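Local coordinates for protein dihydropyrimidinase (Dictyostelium discoideum, PDB 2FTW) that catalyses the reversible, zinc-dependent hydrolytic ring opening of 5,6-dihydrouracil and 5,6-dihydrothymine, the second step of reductive pyrimidine degradation, at residues N14-N19 with Y23-V28; D27-V30 with I35-I38; A133-S138 with N165-T170. All blocks are in the same frame, centred on the assembly; numbering follows the deposited sequence.

Contact 1 of 3, residues N14-N19 with Y23-V28; sequences NGTVVN and YFKSDV
Val-17 lies against one face of the Phe-24 ring, its CB 4.0 Å from the Phe-24 ring centroid and offset toward the rim, a CH-pi contact. With its CG between the backbone N and the carbonyl carbon (chi1 58°), Phe-24 carries its ring back over the partner strand instead of away from it. The two branches of Val-17 divide the work: CG1 touches Phe-24 CE1 at 3.7 Å, and CG2 meets Val-28 CG2 at 3.7 Å. Val-17 and Phe-24 also form a hydrogen-bonded antiparallel pair, Val-17 N to Phe-24 O (2.7 Å) and Phe-24 N to Val-17 O (2.9 Å). This is an antiparallel beta hairpin of the beta-sandwich domain, whose strand 16-18 also runs parallel to strand 57-64. On the other face Val-18 CG2 rests on Tyr-23 CB at 3.8 Å and Thr-16 CG2 sits at the edge of the Tyr-23 ring, while the Tyr-23 hydroxyl bonds Asp-472 of the second subunit. Packing is looser beside these, where the exposed Lys-25, bent at chi2 and chi3, merely crosses Thr-16. Toward Asn-14 the two chains part and water enters. Ser-26 N still reaches Gly-15 O (3.3 Å), but one water links Gly-15 N to Ser-26 O and another links Gly-15 O to Asp-27 OD1. Asn-14 N meets that OD1 at 2.8 Å from above the carboxylate plane, while Asp-27 OD2 pairs with Lys-13.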
ATOM      1  N   ASN A  14     -10.766  35.282  29.697  1.00 25.07           N
ATOM      2  CA  ASN A  14     -10.921  34.029  30.449  1.00 24.63           C
ATOM      3  C   ASN A  14     -10.952  32.746  29.610  1.00 24.09           C
ATOM      4  O   ASN A  14     -11.119  31.661  30.166  1.00 24.53           O
ATOM      5  CB  ASN A  14     -12.155  34.086  31.384  1.00 25.29           C
ATOM      6  CG  ASN A  14     -12.232  35.388  32.187  1.00 26.54           C
ATOM      7  OD1 ASN A  14     -11.228  35.854  32.750  1.00 28.95           O
ATOM      8  ND2 ASN A  14     -13.423  35.991  32.224  1.00 27.71           N
ATOM      9  N   GLY A  15     -10.765  32.848  28.296  1.00 23.20           N
ATOM     10  CA  GLY A  15     -10.767  31.669  27.430  1.00 22.27           C
ATOM     11  C   GLY A  15      -9.387  31.150  27.043  1.00 21.89           C
ATOM     12  O   GLY A  15      -8.355  31.703  27.428  1.00 21.37           O
ATOM     13  N   THR A  16      -9.388  30.075  26.262  1.00 21.51           N
ATOM     14  CA  THR A  16      -8.160  29.471  25.749  1.00 21.18           C
ATOM     15  C   THR A  16      -8.046  29.766  24.256  1.00 20.72           C
ATOM     16  O   THR A  16      -8.935  29.446  23.482  1.00 20.42           O
ATOM     17  CB  THR A  16      -8.159  27.941  25.964  1.00 20.99           C
ATOM     18  OG1 THR A  16      -8.390  27.668  27.348  1.00 20.66           O
ATOM     19  CG2 THR A  16      -6.797  27.311  25.558  1.00 21.59           C
ATOM     20  N   VAL A  17      -6.944  30.389  23.866  1.00 20.22           N
ATOM     21  CA  VAL A  17      -6.649  30.589  22.459  1.00 20.27           C
ATOM     22  C   VAL A  17      -6.192  29.242  21.860  1.00 19.71           C
ATOM     23  O   VAL A  17      -5.409  28.523  22.467  1.00 19.91           O
ATOM     24  CB  VAL A  17      -5.557  31.657  22.277  1.00 19.90           C
ATOM     25  CG1 VAL A  17      -5.121  31.754  20.831  1.00 18.94           C
ATOM     26  CG2 VAL A  17      -6.051  33.022  22.800  1.00 19.61           C
ATOM     27  N   VAL A  18      -6.703  28.914  20.683  1.00 19.51           N
ATOM     28  CA  VAL A  18      -6.312  27.696  19.976  1.00 19.57           C
ATOM     29  C   VAL A  18      -5.942  28.060  18.562  1.00 19.91           C
ATOM     30  O   VAL A  18      -6.787  28.468  17.765  1.00 19.94           O
ATOM     31  CB  VAL A  18      -7.418  26.616  19.883  1.00 19.10           C
ATOM     32  CG1 VAL A  18      -6.843  25.337  19.217  1.00 18.69           C
ATOM     33  CG2 VAL A  18      -7.980  26.295  21.212  1.00 18.89           C
ATOM     34  N   ASN A  19      -4.660  27.917  18.269  1.00 20.65           N
ATOM     35  CA  ASN A  19      -4.141  28.058  16.935  1.00 21.06           C
ATOM     36  C   ASN A  19      -3.776  26.660  16.465  1.00 21.48           C
ATOM     37  O   ASN A  19      -3.962  25.694  17.198  1.00 21.97           O
ATOM     38  CB  ASN A  19      -2.936  28.990  16.948  1.00 20.86           C
ATOM     39  CG  ASN A  19      -3.330  30.445  16.762  1.00 21.03           C
ATOM     40  OD1 ASN A  19      -4.206  30.762  15.943  1.00 19.73           O
ATOM     41  ND2 ASN A  19      -2.672  31.336  17.494  1.00 20.15           N
ATOM     42  N   TYR A  23      -2.187  25.501  21.847  1.00 20.83           N
ATOM     43  CA  TYR A  23      -3.274  26.211  22.533  1.00 21.24           C
ATOM     44  C   TYR A  23      -2.801  26.721  23.895  1.00 21.33           C
ATOM     45  O   TYR A  23      -1.889  26.158  24.498  1.00 21.62           O
ATOM     46  CB  TYR A  23      -4.540  25.327  22.640  1.00 21.26           C
ATOM     47  CG  TYR A  23      -4.388  24.070  23.450  1.00 21.64           C
ATOM     48  CD1 TYR A  23      -3.982  22.878  22.853  1.00 22.93           C
ATOM     49  CD2 TYR A  23      -4.653  24.058  24.814  1.00 22.41           C
ATOM     50  CE1 TYR A  23      -3.832  21.708  23.595  1.00 21.81           C
ATOM     51  CE2 TYR A  23      -4.509  22.892  25.568  1.00 21.71           C
ATOM     52  CZ  TYR A  23      -4.093  21.718  24.946  1.00 22.20           C
ATOM     53  OH  TYR A  23      -3.954  20.553  25.676  1.00 21.99           O
ATOM     54  N   PHE A  24      -3.395  27.806  24.367  1.00 21.52           N
ATOM     55  CA  PHE A  24      -2.954  28.426  25.626  1.00 22.09           C
ATOM     56  C   PHE A  24      -4.005  29.363  26.186  1.00 21.92           C
ATOM     57  O   PHE A  24      -4.757  29.941  25.436  1.00 21.13           O
ATOM     58  CB  PHE A  24      -1.633  29.208  25.430  1.00 21.80           C
ATOM     59  CG  PHE A  24      -1.714  30.294  24.401  1.00 21.59           C
ATOM     60  CD1 PHE A  24      -1.646  29.995  23.044  1.00 21.30           C
ATOM     61  CD2 PHE A  24      -1.809  31.627  24.786  1.00 22.45           C
ATOM     62  CE1 PHE A  24      -1.704  31.003  22.092  1.00 21.51           C
ATOM     63  CE2 PHE A  24      -1.876  32.639  23.839  1.00 22.30           C
ATOM     64  CZ  PHE A  24      -1.830  32.334  22.495  1.00 22.95           C
ATOM     65  N   LYS A  25      -4.030  29.500  27.506  1.00 23.03           N
ATOM     66  CA  LYS A  25      -4.872  30.497  28.181  1.00 23.90           C
ATOM     67  C   LYS A  25      -4.388  31.913  27.901  1.00 24.12           C
ATOM     68  O   LYS A  25      -3.250  32.243  28.193  1.00 24.13           O
ATOM     69  CB  LYS A  25      -4.855  30.267  29.695  1.00 24.59           C
ATOM     70  CG  LYS A  25      -5.804  29.169  30.159  1.00 26.76           C
ATOM     71  CD  LYS A  25      -7.160  29.736  30.592  1.00 28.11           C
ATOM     72  CE  LYS A  25      -7.114  30.268  32.017  1.00 30.19           C
ATOM     73  NZ  LYS A  25      -8.408  30.876  32.468  1.00 30.47           N
ATOM     74  N   SER A  26      -5.248  32.745  27.320  1.00 24.43           N
ATOM     75  CA  SER A  26      -4.952  34.178  27.171  1.00 24.42           C
ATOM     76  C   SER A  26      -6.199  35.018  26.877  1.00 24.21           C
ATOM     77  O   SER A  26      -7.146  34.559  26.246  1.00 23.44           O
ATOM     78  CB  SER A  26      -3.905  34.408  26.070  1.00 24.60           C
ATOM     79  OG  SER A  26      -2.593  34.529  26.607  1.00 26.50           O
ATOM     80  N   ASP A  27      -6.178  36.268  27.330  1.00 24.64           N
ATOM     81  CA  ASP A  27      -7.194  37.236  26.916  1.00 24.88           C
ATOM     82  C   ASP A  27      -6.762  37.885  25.607  1.00 24.67           C
ATOM     83  O   ASP A  27      -5.564  38.052  25.350  1.00 24.39           O
ATOM     84  CB  ASP A  27      -7.416  38.288  28.002  1.00 25.09           C
ATOM     85  CG  ASP A  27      -7.799  37.672  29.324  1.00 27.07           C
ATOM     86  OD1 ASP A  27      -8.223  36.478  29.341  1.00 30.30           O
ATOM     87  OD2 ASP A  27      -7.681  38.368  30.345  1.00 26.82           O
ATOM     88  N   VAL A  28      -7.746  38.235  24.783  1.00 24.68           N
ATOM     89  CA  VAL A  28      -7.505  38.824  23.467  1.00 24.86           C
ATOM     90  C   VAL A  28      -8.237  40.168  23.339  1.00 25.00           C
ATOM     91  O   VAL A  28      -9.436  40.260  23.572  1.00 24.35           O
ATOM     92  CB  VAL A  28      -7.942  37.862  22.330  1.00 24.73           C
ATOM     93  CG1 VAL A  28      -7.795  38.502  20.949  1.00 24.20           C
ATOM     94  CG2 VAL A  28      -7.141  36.559  22.391  1.00 25.06           C
TER
HETATM   95  O   HOH W   1      -9.818  34.671  26.481  1.00 18.48           O
HETATM   96  O   HOH W   2      -7.821  33.720  29.657  1.00 43.49           O

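Contact 2 of 3, residues D27-V30 with I35-I38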
ATOM      1  N   ASP A  27      -6.178  36.268  27.330  1.00 24.64           N
ATOM      2  CA  ASP A  27      -7.194  37.236  26.916  1.00 24.88           C
ATOM      3  C   ASP A  27      -6.762  37.885  25.607  1.00 24.67           C
ATOM      4  O   ASP A  27      -5.564  38.052  25.350  1.00 24.39           O
ATOM      5  CB  ASP A  27      -7.416  38.288  28.002  1.00 25.09           C
ATOM      6  CG  ASP A  27      -7.799  37.672  29.324  1.00 27.07           C
ATOM      7  OD1 ASP A  27      -8.223  36.478  29.341  1.00 30.30           O
ATOM      8  OD2 ASP A  27      -7.681  38.368  30.345  1.00 26.82           O
ATOM      9  N   VAL A  28      -7.746  38.235  24.783  1.00 24.68           N
ATOM     10  CA  VAL A  28      -7.505  38.824  23.467  1.00 24.86           C
ATOM     11  C   VAL A  28      -8.237  40.168  23.339  1.00 25.00           C
ATOM     12  O   VAL A  28      -9.436  40.260  23.572  1.00 24.35           O
ATOM     13  CB  VAL A  28      -7.942  37.862  22.330  1.00 24.73           C
ATOM     14  CG1 VAL A  28      -7.795  38.502  20.949  1.00 24.20           C
ATOM     15  CG2 VAL A  28      -7.141  36.559  22.391  1.00 25.06           C
ATOM     16  N   LEU A  29      -7.484  41.201  22.966  1.00 25.33           N
ATOM     17  CA  LEU A  29      -8.030  42.523  22.686  1.00 25.73           C
ATOM     18  C   LEU A  29      -8.020  42.811  21.179  1.00 26.37           C
ATOM     19  O   LEU A  29      -7.015  42.615  20.485  1.00 26.65           O
ATOM     20  CB  LEU A  29      -7.228  43.575  23.447  1.00 25.87           C
ATOM     21  CG  LEU A  29      -7.468  45.062  23.155  1.00 25.29           C
ATOM     22  CD1 LEU A  29      -8.814  45.514  23.697  1.00 24.60           C
ATOM     23  CD2 LEU A  29      -6.329  45.869  23.755  1.00 24.98           C
ATOM     24  N   VAL A  30      -9.157  43.260  20.673  1.00 27.06           N
ATOM     25  CA  VAL A  30      -9.288  43.661  19.276  1.00 27.58           C
ATOM     26  C   VAL A  30      -9.584  45.136  19.267  1.00 28.43           C
ATOM     27  O   VAL A  30     -10.454  45.597  20.010  1.00 28.04           O
ATOM     28  CB  VAL A  30     -10.442  42.911  18.567  1.00 27.63           C
ATOM     29  CG1 VAL A  30     -10.603  43.379  17.118  1.00 27.22           C
ATOM     30  CG2 VAL A  30     -10.215  41.409  18.633  1.00 26.70           C
ATOM     31  N   ILE A  35      -6.420  42.490  15.832  1.00 27.19           N
ATOM     32  CA  ILE A  35      -5.945  42.057  17.150  1.00 27.59           C
ATOM     33  C   ILE A  35      -4.787  42.936  17.591  1.00 27.85           C
ATOM     34  O   ILE A  35      -3.776  43.034  16.888  1.00 27.96           O
ATOM     35  CB  ILE A  35      -5.466  40.613  17.146  1.00 27.32           C
ATOM     36  CG1 ILE A  35      -6.636  39.674  16.869  1.00 27.42           C
ATOM     37  CG2 ILE A  35      -4.826  40.253  18.469  1.00 26.46           C
ATOM     38  CD1 ILE A  35      -6.189  38.312  16.471  1.00 27.12           C
ATOM     39  N   LYS A  36      -4.939  43.528  18.774  1.00 28.21           N
ATOM     40  CA  LYS A  36      -3.991  44.488  19.314  1.00 28.62           C
ATOM     41  C   LYS A  36      -3.064  43.867  20.362  1.00 28.67           C
ATOM     42  O   LYS A  36      -1.859  44.138  20.395  1.00 28.36           O
ATOM     43  CB  LYS A  36      -4.767  45.648  19.945  1.00 28.78           C
ATOM     44  CG  LYS A  36      -3.900  46.787  20.401  1.00 28.59           C
ATOM     45  CD  LYS A  36      -4.739  47.968  20.869  1.00 29.42           C
ATOM     46  CE  LYS A  36      -3.867  49.008  21.551  1.00 30.39           C
ATOM     47  NZ  LYS A  36      -2.483  49.023  20.955  1.00 32.42           N
ATOM     48  N   GLU A  37      -3.644  43.054  21.232  1.00 29.09           N
ATOM     49  CA  GLU A  37      -2.900  42.465  22.332  1.00 29.28           C
ATOM     50  C   GLU A  37      -3.415  41.072  22.671  1.00 29.18           C
ATOM     51  O   GLU A  37      -4.624  40.810  22.635  1.00 28.90           O
ATOM     52  CB  GLU A  37      -2.973  43.371  23.558  1.00 29.28           C
ATOM     53  CG  GLU A  37      -1.821  43.177  24.526  1.00 30.12           C
ATOM     54  CD  GLU A  37      -2.013  43.927  25.831  1.00 31.15           C
ATOM     55  OE1 GLU A  37      -2.794  44.906  25.860  1.00 33.39           O
ATOM     56  OE2 GLU A  37      -1.367  43.538  26.825  1.00 34.28           O
ATOM     57  N   ILE A  38      -2.474  40.176  22.955  1.00 28.88           N
ATOM     58  CA  ILE A  38      -2.780  38.860  23.487  1.00 29.27           C
ATOM     59  C   ILE A  38      -1.963  38.745  24.759  1.00 29.56           C
ATOM     60  O   ILE A  38      -0.744  38.957  24.745  1.00 28.78           O
ATOM     61  CB  ILE A  38      -2.426  37.743  22.505  1.00 28.93           C
ATOM     62  CG1 ILE A  38      -3.314  37.867  21.257  1.00 29.41           C
ATOM     63  CG2 ILE A  38      -2.586  36.354  23.168  1.00 28.55           C
ATOM     64  CD1 ILE A  38      -2.912  36.985  20.112  1.00 29.42           C
TER
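The flat groups here are the peptides of Leu-29, Lys-36 and Glu-37, which meet through N-H and C=O. Leu-29 N points at Glu-37 O (2.9 Å) within the plane of that carbonyl and almost perfectly straight, 178° at the hydrogen. At the Leu-29 carbonyl the approach is different: Lys-36 N comes to Leu-29 O (2.8 Å) tilted 25° from the carbonyl plane. Glu-37 N points at the same oxygen through a weak bond, 3.5 Å from Leu-29 O. Lys-36 and Glu-37 thus both face Leu-29, a classic beta bulge that shifts the register of this antiparallel hairpin by one residue before Val-30 pairs with Ile-35. The bulge also brings two side chains to Leu-29. Leu-29 CD2 lies alongside the aliphatic part of Lys-36, 3.9 Å from Lys-36 CD, and also nears Glu-37 CB, while the outer end of the lysine leads away from the strand. Branched residues make up the other face. Val-28 spans two isoleucines, its CG1 4.2 Å from Ile-35 CG2 and its CG2 4.2 Å from Ile-38 CG1; Ile-38 holds CG1 anti to its carbonyl carbon (chi1 -65°), which turns that branch to the valine. Val-30 CG2 touches Ile-35 CG1 more loosely, at 4.4 Å. Ile-394 packs against both isoleucines, Leu-11 and Ile-48 touch Leu-29, and strand 27-31 is flanked by strand 34-39 and antiparallel strand 10-13.

Contact 3 of 3, residues A133-S138 with N165-T170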
ATOM      1  N   ALA A 133     -13.820  29.760 -12.274  1.00 22.94           N
ATOM      2  CA  ALA A 133     -13.872  28.509 -13.026  1.00 23.31           C
ATOM      3  C   ALA A 133     -13.571  28.766 -14.498  1.00 23.78           C
ATOM      4  O   ALA A 133     -14.001  29.776 -15.069  1.00 24.10           O
ATOM      5  CB  ALA A 133     -15.241  27.821 -12.867  1.00 23.64           C
ATOM      6  N   ILE A 134     -12.807  27.853 -15.097  1.00 24.24           N
ATOM      7  CA  ILE A 134     -12.483  27.891 -16.517  1.00 24.33           C
ATOM      8  C   ILE A 134     -13.380  26.907 -17.260  1.00 24.50           C
ATOM      9  O   ILE A 134     -13.029  25.741 -17.470  1.00 25.71           O
ATOM     10  CB  ILE A 134     -10.981  27.610 -16.736  1.00 24.50           C
ATOM     11  CG1 ILE A 134     -10.166  28.627 -15.922  1.00 23.82           C
ATOM     12  CG2 ILE A 134     -10.631  27.716 -18.195  1.00 24.34           C
ATOM     13  CD1 ILE A 134      -8.689  28.489 -16.065  1.00 25.34           C
ATOM     14  N   THR A 135     -14.554  27.398 -17.629  1.00 24.45           N
ATOM     15  CA  THR A 135     -15.622  26.580 -18.201  1.00 24.34           C
ATOM     16  C   THR A 135     -15.453  26.368 -19.705  1.00 24.03           C
ATOM     17  O   THR A 135     -16.059  25.470 -20.280  1.00 23.17           O
ATOM     18  CB  THR A 135     -16.998  27.200 -17.893  1.00 24.31           C
ATOM     19  OG1 THR A 135     -17.041  28.557 -18.348  1.00 25.23           O
ATOM     20  CG2 THR A 135     -17.248  27.169 -16.386  1.00 24.57           C
ATOM     21  N   TRP A 136     -14.622  27.203 -20.325  1.00 23.81           N
ATOM     22  CA  TRP A 136     -14.234  27.049 -21.729  1.00 23.74           C
ATOM     23  C   TRP A 136     -12.808  27.614 -21.867  1.00 23.44           C
ATOM     24  O   TRP A 136     -12.380  28.420 -21.060  1.00 22.57           O
ATOM     25  CB  TRP A 136     -15.227  27.772 -22.656  1.00 23.52           C
ATOM     26  CG  TRP A 136     -15.278  29.261 -22.425  1.00 24.13           C
ATOM     27  CD1 TRP A 136     -15.705  29.899 -21.291  1.00 23.77           C
ATOM     28  CD2 TRP A 136     -14.870  30.295 -23.336  1.00 24.68           C
ATOM     29  NE1 TRP A 136     -15.592  31.255 -21.439  1.00 23.71           N
ATOM     30  CE2 TRP A 136     -15.079  31.530 -22.680  1.00 24.23           C
ATOM     31  CE3 TRP A 136     -14.359  30.299 -24.644  1.00 24.27           C
ATOM     32  CZ2 TRP A 136     -14.803  32.761 -23.294  1.00 24.84           C
ATOM     33  CZ3 TRP A 136     -14.070  31.516 -25.244  1.00 23.91           C
ATOM     34  CH2 TRP A 136     -14.292  32.730 -24.571  1.00 23.89           C
ATOM     35  N   TRP A 137     -12.092  27.175 -22.892  1.00 23.81           N
ATOM     36  CA  TRP A 137     -10.689  27.493 -23.061  1.00 24.02           C
ATOM     37  C   TRP A 137     -10.453  28.134 -24.431  1.00 24.44           C
ATOM     38  O   TRP A 137     -11.012  27.692 -25.429  1.00 24.74           O
ATOM     39  CB  TRP A 137      -9.872  26.211 -22.885  1.00 24.22           C
ATOM     40  CG  TRP A 137      -8.404  26.409 -22.947  1.00 24.20           C
ATOM     41  CD1 TRP A 137      -7.544  25.819 -23.823  1.00 24.45           C
ATOM     42  CD2 TRP A 137      -7.609  27.254 -22.105  1.00 23.94           C
ATOM     43  NE1 TRP A 137      -6.261  26.241 -23.576  1.00 25.11           N
ATOM     44  CE2 TRP A 137      -6.271  27.123 -22.530  1.00 24.61           C
ATOM     45  CE3 TRP A 137      -7.896  28.112 -21.027  1.00 24.59           C
ATOM     46  CZ2 TRP A 137      -5.218  27.817 -21.923  1.00 24.54           C
ATOM     47  CZ3 TRP A 137      -6.858  28.795 -20.428  1.00 24.52           C
ATOM     48  CH2 TRP A 137      -5.529  28.645 -20.874  1.00 24.37           C
ATOM     49  N   SER A 138      -9.655  29.205 -24.449  1.00 24.69           N
ATOM     50  CA  SER A 138      -9.275  29.919 -25.671  1.00 24.48           C
ATOM     51  C   SER A 138      -8.128  30.887 -25.352  1.00 24.80           C
ATOM     52  O   SER A 138      -7.757  31.033 -24.194  1.00 24.37           O
ATOM     53  CB  SER A 138     -10.451  30.705 -26.244  1.00 24.72           C
ATOM     54  OG  SER A 138     -10.672  31.907 -25.530  1.00 23.19           O
ATOM     55  N   ASN A 165     -20.109  17.792 -22.948  1.00 31.84           N
ATOM     56  CA  ASN A 165     -20.955  18.713 -23.714  1.00 32.01           C
ATOM     57  C   ASN A 165     -21.219  20.070 -23.029  1.00 31.86           C
ATOM     58  O   ASN A 165     -22.066  20.841 -23.499  1.00 32.05           O
ATOM     59  CB  ASN A 165     -22.298  18.050 -24.101  1.00 32.26           C
ATOM     60  CG  ASN A 165     -22.111  16.733 -24.834  1.00 33.02           C
ATOM     61  OD1 ASN A 165     -21.230  16.601 -25.683  1.00 33.85           O
ATOM     62  ND2 ASN A 165     -22.944  15.750 -24.505  1.00 33.82           N
ATOM     63  N   SER A 166     -20.524  20.367 -21.931  1.00 31.58           N
ATOM     64  CA  SER A 166     -20.565  21.728 -21.370  1.00 31.33           C
ATOM     65  C   SER A 166     -19.189  22.194 -20.874  1.00 30.96           C
ATOM     66  O   SER A 166     -18.406  22.682 -21.682  1.00 31.63           O
ATOM     67  CB  SER A 166     -21.676  21.889 -20.319  1.00 31.30           C
ATOM     68  OG  SER A 166     -21.344  21.298 -19.076  1.00 31.64           O
ATOM     69  N   PHE A 167     -18.874  22.030 -19.587  1.00 30.20           N
ATOM     70  CA  PHE A 167     -17.626  22.556 -19.034  1.00 29.69           C
ATOM     71  C   PHE A 167     -16.406  21.658 -19.232  1.00 29.36           C
ATOM     72  O   PHE A 167     -15.283  22.117 -19.059  1.00 28.85           O
ATOM     73  CB  PHE A 167     -17.763  22.819 -17.542  1.00 29.65           C
ATOM     74  CG  PHE A 167     -18.885  23.759 -17.167  1.00 29.99           C
ATOM     75  CD1 PHE A 167     -19.424  24.667 -18.087  1.00 29.32           C
ATOM     76  CD2 PHE A 167     -19.366  23.762 -15.861  1.00 29.71           C
ATOM     77  CE1 PHE A 167     -20.439  25.532 -17.715  1.00 29.56           C
ATOM     78  CE2 PHE A 167     -20.377  24.620 -15.481  1.00 29.76           C
ATOM     79  CZ  PHE A 167     -20.914  25.516 -16.418  1.00 30.35           C
ATOM     80  N   MET A 168     -16.617  20.387 -19.574  1.00 29.04           N
ATOM     81  CA  MET A 168     -15.532  19.419 -19.607  1.00 29.04           C
ATOM     82  C   MET A 168     -14.356  19.914 -20.444  1.00 28.60           C
ATOM     83  O   MET A 168     -14.553  20.492 -21.510  1.00 28.43           O
ATOM     84  CB  MET A 168     -16.029  18.084 -20.157  1.00 29.18           C
ATOM     85  CG  MET A 168     -15.007  16.968 -20.076  1.00 29.63           C
ATOM     86  SD  MET A 168     -15.668  15.355 -20.555  1.00 29.99           S
ATOM     87  CE  MET A 168     -14.147  14.528 -20.983  1.00 31.61           C
ATOM     88  N   VAL A 169     -13.143  19.688 -19.945  1.00 28.40           N
ATOM     89  CA  VAL A 169     -11.912  19.941 -20.708  1.00 28.42           C
ATOM     90  C   VAL A 169     -11.194  18.622 -20.974  1.00 28.33           C
ATOM     91  O   VAL A 169     -11.368  17.651 -20.240  1.00 28.57           O
ATOM     92  CB  VAL A 169     -10.932  20.966 -20.009  1.00 28.32           C
ATOM     93  CG1 VAL A 169     -11.482  22.375 -20.079  1.00 28.50           C
ATOM     94  CG2 VAL A 169     -10.640  20.584 -18.554  1.00 28.64           C
ATOM     95  N   THR A 170     -10.421  18.594 -22.053  1.00 28.07           N
ATOM     96  CA  THR A 170      -9.652  17.419 -22.437  1.00 28.08           C
ATOM     97  C   THR A 170      -8.280  17.451 -21.757  1.00 27.70           C
ATOM     98  O   THR A 170      -7.929  18.426 -21.100  1.00 27.08           O
ATOM     99  CB  THR A 170      -9.456  17.360 -23.968  1.00 28.10           C
ATOM    100  OG1 THR A 170      -8.690  18.494 -24.400  1.00 28.42           O
ATOM    101  CG2 THR A 170     -10.810  17.356 -24.690  1.00 28.69           C
TER
HETATM  102  O   HOH W   3     -13.287  23.053 -17.443  1.00 24.49           O
HETATM  103  O   HOH W   4     -14.670  23.593 -21.889  1.00 27.57           O
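Ile-134 O and Phe-167 O are joined through a single water, which donates a hydrogen bond to each: 2.7 Å to Ile-134 O and 2.7 Å to Phe-167 O. The two segments are loops of the (beta/alpha)8 barrel, one leaving strand 127-132 for helix 139-151 and the other leading into helix 171-184. No direct hydrogen bond crosses between them, and water does the polar work. A second water sits 2.8 Å from Thr-135 O and near Met-168 O; its two hydrogens cannot serve every acceptor within range. The apolar part is one methyl on one ring. Thr-135 CG2 stands over the centre of the Phe-167 ring, 3.7 Å from the ring centroid and 9° from the ring normal, a well-centred CH-pi contact. Thr-135 CB is closer still to the rim, 3.5 Å from Phe-167 CD1. The threonine OG1, between the backbone N and the carbonyl carbon (chi1 55°), bonds the backbone oxygen of Pro-103, which helps fix this rotation and leaves the methyl to face the ring. Phe-160 also meets the Phe-167 ring, with the planes about 50° apart. At the far ends of the two loops Ser-138 and Thr-170 are the N-caps of helices 139-151 and 171-184, and Trp-137 and Val-169 both touch Ile-177 of the latter. Beside the CH-pi contact, Phe-167 CA directs its hydrogen at the carbonyl of its partner, 3.5 Å from Thr-135 O.

Contacts 1 and 2 are successive hairpins of the N-terminal region, sharing Asp-27 and Val-28, with centres 10 Å apart. They touch through Ile-38, whose CG2 packs 3.7 Å from Ser-26 CB and also against the Phe-24 ring. Contact 3 lies in the barrel on the opposite side of the chain's centre, its centre about 46 Å from that of either hairpin. It alone nears the active site: the Phe-167 side chain comes within about 8 Å of a zinc ion, and the Ser-166 side chain within about 3 Å of that of Tyr-163, which probably binds substrate. Contact 1 instead reaches the second subunit, near a malonate, probably from the crystallisation liquor, about 3 Å from the Tyr-23 side chain.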